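Local coordinates for EmGH1 (Erythrobacter marinus, PDB 5Z87), which probably hydrolyses beta-glucosides, with an active site formed between a barrel domain and a following alpha/beta domain, at residues A[192-197]-A[537-542]; A[145-150]-A[624-629]; A[182-187]-A[202-207]; A[234-239]-A[263-268]; A[530-535]-A[555-560]. All blocks are in the same frame, centred on the assembly; numbering follows the deposited sequence.

Interaction 1: A[192-197]-A[537-542]; sequences RSEETW and STAREA
R192 and E541 bring their CA atoms to 5.5 Å where the loop opening into the short 3-10 turn 193-195 passes the irregular segment 537-542. From there the two side chains run alongside each other, pointing the same way, and end as a stack: the E541 carboxylate lies over the R192 guanidinium with planes 15° apart and its CD 3.6 Å above the guanidinium plane. NH1 of R192 and OE2 of E541, 3.4 Å apart, form a salt bridge by charge alone, since no N-H points at that oxygen. E541 reaches this place fully extended, CG anti to the backbone N (chi1 174°), and its OE1 bonds to the hydroxyl of Y452. Such a pairing suits the two-domain pocket of family 3 enzymes: R192 comes from the barrel-type domain, E541 from the domain after it, and both line a site occupied here by dithiothreitol. E195 holds the guanidinium side-on, with R192 NE giving E195 OE1 a 2.8 Å bond and R192 NH2 meeting the syn lone pair of E195 OE2 at 3.1 Å. A leucine replacing R192 would probably leave E195 without its guanidinium partner and E541 without the flat cation it stacks on. Beside this stack, E194 OE2 approaches A539 CB at 3.9 Å, with a water lying between OE2 and A539 O, while E194 OE1 bonds to Q145 and G451.

Interaction 2: A[145-150]-A[624-629]; sequences QAMAMA and KLPVTI
M147 and V627 cross at about a right angle, meeting through methyl groups: M147 CE lies 3.8 Å from V627 CG1. The thioether gets there in two steps. CG stands anti to the backbone N (chi1 -173°), carrying the chain clear of helix 146-150, and the bend at chi3 (-85°) then turns CE toward the valine. V627 answers with the branch that lies anti to its own carbonyl carbon. One helical turn further on, A150 directs its CB toward P626, and this CB sits 3.9 Å from both CB and CG of the P626 ring. The same ring reaches back to the methionine, where P626 CG is 4.2 Å from M147 CG and 4.0 Å from the M147 carbonyl O. P626 is thus lodged between two residues of one helix face, joining the barrel-type domain to the loop before strand 671-678 in the family 3 C-terminal domain. Polar ties lie round about: the M147 backbone bonds to E194, and K624 to C151. Between the two segments themselves there is no hydrogen bond, and all four touching residues are buried; the contact therefore depends on the fit of carbon surfaces and on exclusion of water rather than on directed bonds.

Interaction 3: A[182-187]-A[202-207]; sequences IDICTD and HVVTVS
V204 meets the loop 182-187 chiefly with CG1, which its chi1 of 175° sets anti to the backbone N, leaning from helix 201-216 toward the loop. That methyl, V204 CG1, lies 3.7 Å from the carbonyl O of I182 and 4.1 Å from I182 CB. The two isoleucines behave differently. I182 touches the valine with CB and its main chain, while its longer branch stays clear. I184, in contrast, folds its tip back through a chi2 of -66°, so that CD1 lies across the valine at a slant, with I184 CD1 4.0 Å from V204 CG1 and nearly as close to CB and CG2. One valine is thereby covered by both isoleucines and the peptide between them. D183, lying between these two, turns its CB away from the helix; its OD2 bonds to H234. Within the helix, S207 OG bonds to V203 O at 2.7 Å from one face of the carbonyl plane, while S207 N reaches the same oxygen from the other face. The contact closes a short return of the barrel-type domain, where the loop after strand 176-177 packs against the next helix, 201-216. I182 pairs its backbone with K233 of strand 229-235, P264 of helix 263-270 packs on V204, and M725 and F728 of strand 724-733 cover V203.

Interaction 4: A[234-239]-A[263-268]; sequences HFAGYG and PPFRAA. With EDO (1,2-ethanediol), chain K.
H234 and F235, which end strand 229-235, and A236 just beyond are met by a single residue of helix 263-270, F265. The helix opens with P263 and P264, whose carbonyl oxygens accept from A267 N and A268 N. F265 comes next, its chi1 of -76° turning the ring toward the strand end. Its face takes the edge of F235 in a T-shaped stack, centroids 4.9 Å apart and planes at 66°. The touching atom is F235 CD1, 3.5 Å from F265 CD1 and displaced toward the rim of the F265 ring. At the far end of F265, CZ lies 3.6 Å from H234 C, and A236 CB approaches F265 CE2 more loosely at 4.5 Å. With an alanine in place of F265, the F235 edge would probably lose the face it rests on, opening a gap beside the strand end. R266 runs outward fully extended, and R266 NH2 makes a weak bond, 3.4 Å, to O2 of an ethanediol probably left from crystallisation. Peptide bonds before H234 and before A236 are both cis, flanking the H234-F235 pair, and H234 NE2 bonds the pocket-bound dithiothreitol. Such helix-on-strand packing is characteristic of a beta/alpha barrel, here in the family 3 N-terminal domain, behind a strand end whose H234 lines the pocket.

Interaction 5: A[530-535]-A[555-560]; sequences MCLGGN and LELIGE
L557 and I558 make a small, mostly apolar contact with the glycine-rich end of strand 527-533, inside the alpha/beta domain with a mixed six-stranded sheet, in the family 3 C-terminal region. The strand closes with L532 and G533, G534 begins the loop, and the loop 555-560 returns past it before helix 561-569. L557 carries most of the meeting: with CG anti to its carbonyl carbon (chi1 -57°), L557 CD2 rests on the bare G533 CA at 3.8 Å. The other methyl, L557 CD1, faces L532 CD1 at 4.4 Å. At its backbone angles, a CB on G533 would collide with the carbonyl O of L532, which is why only a residue without a side chain fits easily. E556 steadies the loop, its OE1 taking a 2.9 Å bond from L557 N on the anti lone pair as well as a bond from N562. No direct hydrogen bond joins the segments; a water does, giving a proton to G533 O at 2.8 Å and accepting one from I558 N at 2.9 Å.

How the interactions relate
Interactions 1, 3 and 4 converge on the pocket that holds dithiothreitol: R192 NH1 of interaction 1 reaches Y238 OH of interaction 4 at 3.0 Å, and D183 OD2 of interaction 3 bonds to H234 ND1 at 2.7 Å, making D183 a second-shell support for a pocket residue. Interaction 2 stands one step behind, tied to interaction 1 by E194 OE1 and Q145 NE2 at 2.9 Å. Interactions 1 and 2 both join the barrel-type domain to the family 3 C-terminal domain, whereas 3 and 4, centres 8 Å apart, stay within the barrel. Interaction 5 lies about 31 Å from interaction 4 between centres but 15 Å from interaction 1, where T538 CG2 touches I558 CD1 at 4.1 Å.

Interaction 1: A[192-197]-A[537-542]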
# COMPACT_ATOMS: atom_id res chain seq x y z
N ARG A 192 -7.39 -7.36 -12.39
CA ARG A 192 -7.00 -8.71 -12.76
C ARG A 192 -7.08 -9.69 -11.61
O ARG A 192 -6.64 -10.84 -11.76
CB ARG A 192 -5.58 -8.72 -13.35
CG ARG A 192 -5.42 -7.77 -14.54
CD ARG A 192 -4.11 -7.99 -15.26
NE ARG A 192 -4.14 -9.22 -16.04
CZ ARG A 192 -3.24 -9.56 -16.95
NH1 ARG A 192 -2.22 -8.76 -17.20
NH2 ARG A 192 -3.37 -10.71 -17.63
N SER A 193 -7.64 -9.27 -10.47
CA SER A 193 -7.78 -10.17 -9.32
C SER A 193 -8.36 -11.53 -9.70
O SER A 193 -7.88 -12.58 -9.24
CB SER A 193 -8.65 -9.51 -8.24
OG SER A 193 -8.08 -8.30 -7.78
N GLU A 194 -9.39 -11.55 -10.55
CA GLU A 194 -10.09 -12.80 -10.85
C GLU A 194 -9.18 -13.84 -11.52
O GLU A 194 -9.48 -15.04 -11.45
CB GLU A 194 -11.28 -12.52 -11.75
CG GLU A 194 -10.84 -12.03 -13.12
CD GLU A 194 -12.00 -11.54 -13.96
OE1 GLU A 194 -12.50 -12.31 -14.81
OE2 GLU A 194 -12.42 -10.39 -13.76
N GLU A 195 -8.09 -13.41 -12.15
CA GLU A 195 -7.19 -14.34 -12.81
C GLU A 195 -6.33 -15.13 -11.83
O GLU A 195 -5.68 -16.10 -12.26
CB GLU A 195 -6.25 -13.62 -13.76
CG GLU A 195 -6.93 -12.70 -14.73
CD GLU A 195 -5.92 -12.10 -15.68
OE1 GLU A 195 -6.24 -11.06 -16.30
OE2 GLU A 195 -4.79 -12.67 -15.77
N THR A 196 -6.30 -14.73 -10.55
CA THR A 196 -5.42 -15.34 -9.56
C THR A 196 -6.18 -16.36 -8.74
O THR A 196 -7.41 -16.44 -8.78
CB THR A 196 -4.83 -14.28 -8.62
OG1 THR A 196 -5.84 -13.84 -7.70
CG2 THR A 196 -4.27 -13.13 -9.40
N TRP A 197 -5.43 -17.10 -7.94
CA TRP A 197 -5.98 -18.08 -7.02
C TRP A 197 -6.03 -17.56 -5.58
O TRP A 197 -6.08 -18.35 -4.63
CB TRP A 197 -5.19 -19.39 -7.13
CG TRP A 197 -5.41 -19.98 -8.52
CD1 TRP A 197 -4.88 -19.51 -9.69
CD2 TRP A 197 -6.28 -21.06 -8.89
NE1 TRP A 197 -5.35 -20.24 -10.75
CE2 TRP A 197 -6.20 -21.21 -10.29
CE3 TRP A 197 -7.10 -21.94 -8.16
CZ2 TRP A 197 -6.91 -22.20 -10.98
CZ3 TRP A 197 -7.80 -22.93 -8.85
CH2 TRP A 197 -7.70 -23.05 -10.24
N SER A 537 -16.64 -5.57 -17.61
CA SER A 537 -16.25 -4.18 -17.79
C SER A 537 -15.87 -3.48 -16.48
O SER A 537 -15.08 -2.53 -16.51
CB SER A 537 -17.38 -3.39 -18.46
OG SER A 537 -17.39 -3.60 -19.85
N THR A 538 -16.38 -3.92 -15.32
CA THR A 538 -16.03 -3.24 -14.08
C THR A 538 -14.80 -3.84 -13.40
O THR A 538 -14.13 -3.13 -12.64
CB THR A 538 -17.23 -3.21 -13.11
OG1 THR A 538 -17.66 -4.53 -12.80
CG2 THR A 538 -18.39 -2.44 -13.76
N ALA A 539 -14.50 -5.10 -13.66
CA ALA A 539 -13.21 -5.71 -13.35
C ALA A 539 -12.62 -6.19 -14.68
O ALA A 539 -13.18 -7.10 -15.31
CB ALA A 539 -13.34 -6.86 -12.36
N ARG A 540 -11.54 -5.57 -15.12
CA ARG A 540 -10.88 -6.04 -16.32
C ARG A 540 -9.43 -5.57 -16.29
O ARG A 540 -9.03 -4.72 -15.50
CB ARG A 540 -11.58 -5.55 -17.59
CG ARG A 540 -11.36 -4.08 -17.91
CD ARG A 540 -11.91 -3.72 -19.28
NE ARG A 540 -11.46 -4.64 -20.33
CZ ARG A 540 -12.28 -5.33 -21.12
NH1 ARG A 540 -13.60 -5.20 -20.98
NH2 ARG A 540 -11.80 -6.14 -22.05
N GLU A 541 -8.66 -6.17 -17.18
CA GLU A 541 -7.28 -5.78 -17.40
C GLU A 541 -7.23 -4.39 -18.03
O GLU A 541 -7.80 -4.17 -19.10
CB GLU A 541 -6.61 -6.82 -18.31
CG GLU A 541 -5.19 -6.49 -18.76
CD GLU A 541 -4.64 -7.56 -19.69
OE1 GLU A 541 -5.38 -8.50 -20.06
OE2 GLU A 541 -3.46 -7.46 -20.06
N ALA A 542 -6.55 -3.45 -17.37
CA ALA A 542 -6.37 -2.11 -17.93
C ALA A 542 -5.22 -2.16 -18.94
O ALA A 542 -4.05 -2.25 -18.55
CB ALA A 542 -6.07 -1.10 -16.83
O HOH W 1 -14.45 -9.22 -14.59

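Interaction 2: A[145-150]-A[624-629]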
# COMPACT_ATOMS: atom_id res chain seq x y z
N GLN A 145 -13.97 -19.22 -13.71
CA GLN A 145 -12.79 -18.37 -13.65
C GLN A 145 -11.83 -18.86 -12.56
O GLN A 145 -12.20 -19.63 -11.67
CB GLN A 145 -13.21 -16.92 -13.43
CG GLN A 145 -12.09 -15.88 -13.45
CD GLN A 145 -11.28 -15.91 -14.75
OE1 GLN A 145 -10.53 -16.86 -15.01
NE2 GLN A 145 -11.40 -14.86 -15.53
N ALA A 146 -10.57 -18.42 -12.66
CA ALA A 146 -9.53 -18.96 -11.78
C ALA A 146 -9.85 -18.72 -10.30
O ALA A 146 -9.74 -19.64 -9.47
CB ALA A 146 -8.17 -18.37 -12.17
N MET A 147 -10.27 -17.51 -9.94
CA MET A 147 -10.60 -17.25 -8.53
C MET A 147 -11.81 -18.07 -8.08
O MET A 147 -11.84 -18.56 -6.94
CB MET A 147 -10.87 -15.76 -8.30
CG MET A 147 -11.05 -15.42 -6.81
SD MET A 147 -10.69 -13.70 -6.49
CE MET A 147 -8.91 -13.72 -6.27
N ALA A 148 -12.81 -18.24 -8.95
CA ALA A 148 -13.92 -19.13 -8.62
C ALA A 148 -13.42 -20.53 -8.32
O ALA A 148 -13.77 -21.12 -7.28
CB ALA A 148 -14.93 -19.16 -9.78
N MET A 149 -12.59 -21.07 -9.19
CA MET A 149 -12.11 -22.44 -8.99
C MET A 149 -11.27 -22.55 -7.73
O MET A 149 -11.21 -23.62 -7.11
CB MET A 149 -11.31 -22.90 -10.20
CG MET A 149 -12.15 -23.11 -11.46
SD MET A 149 -11.25 -24.10 -12.67
CE MET A 149 -10.21 -22.87 -13.44
N ALA A 150 -10.60 -21.46 -7.33
CA ALA A 150 -9.84 -21.48 -6.08
C ALA A 150 -10.75 -21.69 -4.88
O ALA A 150 -10.29 -22.18 -3.83
CB ALA A 150 -9.04 -20.18 -5.91
N LYS A 624 -15.15 -22.27 -0.34
CA LYS A 624 -14.55 -21.45 0.71
C LYS A 624 -13.85 -20.26 0.07
O LYS A 624 -13.32 -20.36 -1.03
CB LYS A 624 -13.53 -22.25 1.54
CG LYS A 624 -14.10 -23.50 2.21
CD LYS A 624 -14.93 -23.13 3.42
CE LYS A 624 -15.06 -24.28 4.39
NZ LYS A 624 -15.84 -23.90 5.60
N LEU A 625 -13.85 -19.13 0.77
CA LEU A 625 -13.22 -17.92 0.22
C LEU A 625 -11.70 -18.11 0.15
O LEU A 625 -11.08 -18.55 1.13
CB LEU A 625 -13.57 -16.71 1.06
CG LEU A 625 -14.97 -16.17 0.78
CD1 LEU A 625 -15.32 -15.06 1.75
CD2 LEU A 625 -15.09 -15.70 -0.67
N PRO A 626 -11.07 -17.83 -1.00
CA PRO A 626 -9.60 -17.89 -1.08
C PRO A 626 -8.93 -16.53 -0.87
O PRO A 626 -7.71 -16.43 -1.05
CB PRO A 626 -9.38 -18.38 -2.51
CG PRO A 626 -10.51 -17.67 -3.28
CD PRO A 626 -11.69 -17.62 -2.32
N VAL A 627 -9.72 -15.51 -0.53
CA VAL A 627 -9.24 -14.19 -0.16
C VAL A 627 -9.96 -13.78 1.11
O VAL A 627 -10.99 -14.36 1.48
CB VAL A 627 -9.50 -13.14 -1.26
CG1 VAL A 627 -8.60 -13.37 -2.45
CG2 VAL A 627 -10.99 -13.18 -1.66
N THR A 628 -9.44 -12.75 1.77
CA THR A 628 -10.16 -12.06 2.82
C THR A 628 -11.03 -11.00 2.17
O THR A 628 -10.60 -10.34 1.22
CB THR A 628 -9.20 -11.43 3.83
OG1 THR A 628 -8.52 -12.45 4.54
CG2 THR A 628 -9.94 -10.54 4.84
N ILE A 629 -12.26 -10.84 2.65
CA ILE A 629 -13.12 -9.76 2.17
C ILE A 629 -13.14 -8.66 3.23
O ILE A 629 -13.72 -8.83 4.30
CB ILE A 629 -14.54 -10.24 1.85
CG1 ILE A 629 -14.51 -11.37 0.79
CG2 ILE A 629 -15.37 -9.06 1.38
CD1 ILE A 629 -13.92 -10.93 -0.55

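Interaction 3: A[182-187]-A[202-207]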
# COMPACT_ATOMS: atom_id res chain seq x y z
N ILE A 182 -0.09 -16.97 -11.61
CA ILE A 182 0.10 -17.38 -10.23
C ILE A 182 0.57 -16.19 -9.41
O ILE A 182 1.35 -16.34 -8.46
CB ILE A 182 1.05 -18.57 -10.13
CG1 ILE A 182 2.39 -18.28 -10.80
CG2 ILE A 182 0.40 -19.78 -10.78
CD1 ILE A 182 3.37 -19.47 -10.74
N ASP A 183 0.08 -15.00 -9.75
CA ASP A 183 0.25 -13.83 -8.91
C ASP A 183 -0.56 -13.98 -7.62
O ASP A 183 -1.46 -14.83 -7.51
CB ASP A 183 -0.20 -12.56 -9.66
CG ASP A 183 0.60 -12.34 -10.96
OD1 ASP A 183 1.84 -12.49 -10.92
OD2 ASP A 183 -0.02 -12.04 -12.01
N ILE A 184 -0.23 -13.15 -6.64
CA ILE A 184 -0.89 -13.16 -5.33
C ILE A 184 -1.83 -11.97 -5.29
O ILE A 184 -1.41 -10.84 -5.55
CB ILE A 184 0.15 -13.07 -4.20
CG1 ILE A 184 1.30 -14.05 -4.46
CG2 ILE A 184 -0.50 -13.30 -2.84
CD1 ILE A 184 0.89 -15.52 -4.41
N CYS A 185 -3.10 -12.22 -4.98
CA CYS A 185 -4.09 -11.15 -4.91
C CYS A 185 -4.08 -10.57 -3.50
O CYS A 185 -4.79 -11.04 -2.62
CB CYS A 185 -5.49 -11.65 -5.27
SG CYS A 185 -6.74 -10.28 -5.22
N THR A 186 -3.26 -9.55 -3.28
CA THR A 186 -3.26 -8.81 -2.02
C THR A 186 -4.06 -7.51 -2.10
O THR A 186 -4.27 -6.86 -1.08
CB THR A 186 -1.83 -8.47 -1.58
OG1 THR A 186 -1.20 -7.68 -2.59
CG2 THR A 186 -1.02 -9.74 -1.33
N ASP A 187 -4.50 -7.11 -3.30
CA ASP A 187 -5.21 -5.85 -3.47
C ASP A 187 -6.40 -6.05 -4.40
O ASP A 187 -6.25 -6.01 -5.63
CB ASP A 187 -4.28 -4.75 -3.99
CG ASP A 187 -4.81 -3.36 -3.69
OD1 ASP A 187 -6.04 -3.15 -3.83
OD2 ASP A 187 -4.01 -2.48 -3.32
N HIS A 202 0.16 -20.67 0.14
CA HIS A 202 0.01 -22.13 0.06
C HIS A 202 -1.04 -22.53 -0.97
O HIS A 202 -0.81 -23.44 -1.78
CB HIS A 202 -0.34 -22.72 1.42
CG HIS A 202 -0.61 -24.19 1.39
ND1 HIS A 202 0.40 -25.13 1.38
CD2 HIS A 202 -1.77 -24.88 1.33
CE1 HIS A 202 -0.13 -26.34 1.34
NE2 HIS A 202 -1.44 -26.22 1.31
N VAL A 203 -2.19 -21.85 -0.98
CA VAL A 203 -3.25 -22.16 -1.93
C VAL A 203 -2.77 -21.91 -3.36
O VAL A 203 -2.97 -22.75 -4.25
CB VAL A 203 -4.52 -21.34 -1.62
CG1 VAL A 203 -5.42 -21.26 -2.85
CG2 VAL A 203 -5.27 -21.94 -0.41
N VAL A 204 -2.13 -20.77 -3.60
CA VAL A 204 -1.68 -20.46 -4.96
C VAL A 204 -0.58 -21.44 -5.39
O VAL A 204 -0.51 -21.83 -6.56
CB VAL A 204 -1.21 -18.99 -5.05
CG1 VAL A 204 -0.62 -18.69 -6.40
CG2 VAL A 204 -2.37 -18.06 -4.79
N THR A 205 0.25 -21.88 -4.44
CA THR A 205 1.29 -22.86 -4.74
C THR A 205 0.69 -24.22 -5.07
O THR A 205 1.09 -24.86 -6.05
CB THR A 205 2.24 -22.96 -3.54
OG1 THR A 205 2.97 -21.73 -3.43
CG2 THR A 205 3.22 -24.12 -3.70
N VAL A 206 -0.28 -24.66 -4.27
CA VAL A 206 -0.94 -25.93 -4.53
C VAL A 206 -1.68 -25.87 -5.86
O VAL A 206 -1.62 -26.81 -6.67
CB VAL A 206 -1.88 -26.28 -3.37
CG1 VAL A 206 -2.86 -27.35 -3.78
CG2 VAL A 206 -1.06 -26.70 -2.14
N SER A 207 -2.36 -24.76 -6.12
CA SER A 207 -3.06 -24.62 -7.39
C SER A 207 -2.09 -24.57 -8.56
O SER A 207 -2.34 -25.21 -9.59
CB SER A 207 -3.93 -23.36 -7.36
OG SER A 207 -4.74 -23.34 -6.20

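Interaction 4: A[234-239]-A[263-268]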
# COMPACT_ATOMS: atom_id res chain seq x y z
N HIS A 234 2.78 -13.64 -13.43
CA HIS A 234 3.77 -12.77 -14.05
C HIS A 234 4.93 -12.50 -13.10
O HIS A 234 4.73 -11.89 -12.05
CB HIS A 234 3.14 -11.45 -14.48
CG HIS A 234 1.84 -11.60 -15.22
ND1 HIS A 234 0.67 -11.98 -14.60
CD2 HIS A 234 1.53 -11.39 -16.52
CE1 HIS A 234 -0.31 -12.00 -15.49
NE2 HIS A 234 0.19 -11.64 -16.66
N PHE A 235 6.14 -12.92 -13.50
CA PHE A 235 7.33 -12.97 -12.64
C PHE A 235 7.91 -11.57 -12.44
O PHE A 235 8.41 -10.97 -13.40
CB PHE A 235 8.37 -13.86 -13.32
CG PHE A 235 9.39 -14.44 -12.40
CD1 PHE A 235 9.01 -15.24 -11.33
CD2 PHE A 235 10.75 -14.25 -12.65
CE1 PHE A 235 9.97 -15.81 -10.50
CE2 PHE A 235 11.71 -14.81 -11.82
CZ PHE A 235 11.33 -15.60 -10.75
N ALA A 236 7.86 -11.02 -11.22
CA ALA A 236 7.22 -11.55 -10.02
C ALA A 236 6.74 -10.35 -9.22
O ALA A 236 7.41 -9.31 -9.21
CB ALA A 236 8.19 -12.40 -9.19
N GLY A 237 5.59 -10.48 -8.56
CA GLY A 237 5.01 -9.39 -7.78
C GLY A 237 4.00 -8.53 -8.51
O GLY A 237 3.65 -7.46 -8.02
N TYR A 238 3.52 -8.98 -9.67
CA TYR A 238 2.64 -8.15 -10.48
C TYR A 238 1.36 -7.78 -9.73
O TYR A 238 0.82 -6.68 -9.92
CB TYR A 238 2.37 -8.90 -11.79
CG TYR A 238 1.50 -8.23 -12.81
CD1 TYR A 238 1.61 -6.87 -13.10
CD2 TYR A 238 0.59 -8.99 -13.56
CE1 TYR A 238 0.79 -6.28 -14.07
CE2 TYR A 238 -0.21 -8.42 -14.52
CZ TYR A 238 -0.12 -7.06 -14.78
OH TYR A 238 -0.94 -6.52 -15.74
N GLY A 239 0.90 -8.65 -8.83
CA GLY A 239 -0.33 -8.39 -8.10
C GLY A 239 -0.24 -7.32 -7.02
O GLY A 239 -1.28 -6.84 -6.55
N PRO A 263 6.92 -18.42 -3.81
CA PRO A 263 6.72 -19.88 -3.55
C PRO A 263 5.91 -20.58 -4.64
O PRO A 263 6.23 -21.73 -4.99
CB PRO A 263 6.01 -19.91 -2.19
CG PRO A 263 6.55 -18.68 -1.49
CD PRO A 263 6.70 -17.63 -2.57
N PRO A 264 4.87 -19.96 -5.20
CA PRO A 264 4.18 -20.65 -6.31
C PRO A 264 5.03 -20.78 -7.55
O PRO A 264 4.98 -21.82 -8.23
CB PRO A 264 2.93 -19.78 -6.56
CG PRO A 264 3.19 -18.49 -5.87
CD PRO A 264 4.08 -18.81 -4.71
N PHE A 265 5.81 -19.76 -7.89
CA PHE A 265 6.76 -19.87 -9.00
C PHE A 265 7.80 -20.94 -8.71
O PHE A 265 8.11 -21.77 -9.57
CB PHE A 265 7.44 -18.53 -9.26
CG PHE A 265 6.57 -17.53 -9.97
CD1 PHE A 265 6.44 -17.57 -11.36
CD2 PHE A 265 5.93 -16.51 -9.26
CE1 PHE A 265 5.65 -16.64 -12.02
CE2 PHE A 265 5.14 -15.58 -9.92
CZ PHE A 265 4.99 -15.64 -11.29
N ARG A 266 8.34 -20.95 -7.49
CA ARG A 266 9.36 -21.94 -7.16
C ARG A 266 8.81 -23.35 -7.31
O ARG A 266 9.48 -24.24 -7.85
CB ARG A 266 9.90 -21.73 -5.75
CG ARG A 266 11.05 -22.67 -5.41
CD ARG A 266 11.60 -22.41 -4.02
NE ARG A 266 12.69 -23.32 -3.69
CZ ARG A 266 13.94 -22.95 -3.41
NH1 ARG A 266 14.28 -21.67 -3.40
NH2 ARG A 266 14.86 -23.88 -3.13
N ALA A 267 7.58 -23.58 -6.84
CA ALA A 267 6.98 -24.90 -6.95
C ALA A 267 6.68 -25.26 -8.41
O ALA A 267 6.94 -26.38 -8.84
CB ALA A 267 5.71 -24.98 -6.11
N ALA A 268 6.11 -24.32 -9.16
CA ALA A 268 5.85 -24.54 -10.58
C ALA A 268 7.12 -24.89 -11.34
O ALA A 268 7.12 -25.78 -12.20
CB ALA A 268 5.21 -23.30 -11.20
C1 EDO K . 17.92 -20.94 -2.82
O1 EDO K . 18.78 -20.09 -2.05
C2 EDO K . 18.46 -22.36 -2.74
O2 EDO K . 17.83 -23.08 -1.67

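Interaction 5: A[530-535]-A[555-560]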
# COMPACT_ATOMS: atom_id res chain seq x y z
N MET A 530 -31.92 -12.52 -6.51
CA MET A 530 -31.21 -11.37 -7.05
C MET A 530 -29.82 -11.78 -7.53
O MET A 530 -29.04 -12.37 -6.76
CB MET A 530 -31.12 -10.27 -6.00
CG MET A 530 -32.41 -10.09 -5.21
SD MET A 530 -32.42 -8.62 -4.18
CE MET A 530 -31.32 -9.12 -2.84
N CYS A 531 -29.52 -11.48 -8.79
CA CYS A 531 -28.25 -11.80 -9.44
C CYS A 531 -27.49 -10.49 -9.64
O CYS A 531 -27.80 -9.71 -10.54
CB CYS A 531 -28.48 -12.52 -10.76
SG CYS A 531 -29.39 -14.06 -10.54
N LEU A 532 -26.50 -10.26 -8.78
CA LEU A 532 -25.80 -8.98 -8.69
C LEU A 532 -24.29 -9.20 -8.70
O LEU A 532 -23.80 -10.34 -8.69
CB LEU A 532 -26.23 -8.22 -7.42
CG LEU A 532 -27.71 -8.26 -7.01
CD1 LEU A 532 -27.86 -7.86 -5.56
CD2 LEU A 532 -28.50 -7.32 -7.89
N GLY A 533 -23.54 -8.10 -8.72
CA GLY A 533 -22.10 -8.17 -8.56
C GLY A 533 -21.38 -7.16 -9.42
O GLY A 533 -21.50 -5.94 -9.21
N GLY A 534 -20.61 -7.65 -10.38
CA GLY A 534 -19.91 -6.82 -11.34
C GLY A 534 -19.83 -7.58 -12.64
O GLY A 534 -20.33 -8.70 -12.73
N ASN A 535 -19.22 -6.99 -13.65
CA ASN A 535 -19.07 -7.71 -14.91
C ASN A 535 -17.66 -7.48 -15.45
O ASN A 535 -16.81 -6.87 -14.81
CB ASN A 535 -20.17 -7.32 -15.92
CG ASN A 535 -20.14 -5.85 -16.29
OD1 ASN A 535 -19.10 -5.20 -16.25
ND2 ASN A 535 -21.31 -5.32 -16.65
N LEU A 555 -15.01 -1.03 -3.40
CA LEU A 555 -15.29 -2.45 -3.44
C LEU A 555 -16.75 -2.79 -3.23
O LEU A 555 -17.12 -3.98 -3.26
CB LEU A 555 -14.42 -3.17 -2.40
CG LEU A 555 -12.91 -3.02 -2.62
CD1 LEU A 555 -12.11 -3.60 -1.44
CD2 LEU A 555 -12.48 -3.67 -3.95
N GLU A 556 -17.61 -1.80 -3.01
CA GLU A 556 -19.04 -2.05 -2.97
C GLU A 556 -19.55 -2.44 -4.35
O GLU A 556 -18.91 -2.19 -5.38
CB GLU A 556 -19.80 -0.82 -2.50
CG GLU A 556 -20.24 -0.86 -1.06
CD GLU A 556 -21.40 -1.79 -0.83
OE1 GLU A 556 -21.84 -2.51 -1.76
OE2 GLU A 556 -21.89 -1.79 0.32
N LEU A 557 -20.74 -3.05 -4.36
CA LEU A 557 -21.50 -3.20 -5.60
C LEU A 557 -21.64 -1.87 -6.30
O LEU A 557 -22.06 -0.87 -5.69
CB LEU A 557 -22.88 -3.77 -5.30
CG LEU A 557 -22.84 -5.10 -4.57
CD1 LEU A 557 -24.26 -5.60 -4.40
CD2 LEU A 557 -21.99 -6.07 -5.38
N ILE A 558 -21.29 -1.84 -7.56
CA ILE A 558 -21.26 -0.58 -8.29
C ILE A 558 -22.68 -0.16 -8.65
O ILE A 558 -23.57 -0.99 -8.86
CB ILE A 558 -20.36 -0.71 -9.54
CG1 ILE A 558 -20.09 0.66 -10.13
CG2 ILE A 558 -20.99 -1.62 -10.59
CD1 ILE A 558 -18.91 0.65 -11.08
N GLY A 559 -22.89 1.16 -8.66
CA GLY A 559 -24.09 1.72 -9.26
C GLY A 559 -25.32 1.58 -8.37
O GLY A 559 -25.29 1.88 -7.17
N GLU A 560 -26.43 1.13 -8.97
CA GLU A 560 -27.73 1.13 -8.34
C GLU A 560 -28.14 -0.23 -7.83
O GLU A 560 -29.30 -0.43 -7.48
CB GLU A 560 -28.80 1.64 -9.31
CG GLU A 560 -28.80 3.15 -9.47
CD GLU A 560 -27.56 3.63 -10.18
OE1 GLU A 560 -27.31 3.15 -11.31
OE2 GLU A 560 -26.84 4.47 -9.62
O HOH W 2 -19.64 -3.99 -8.55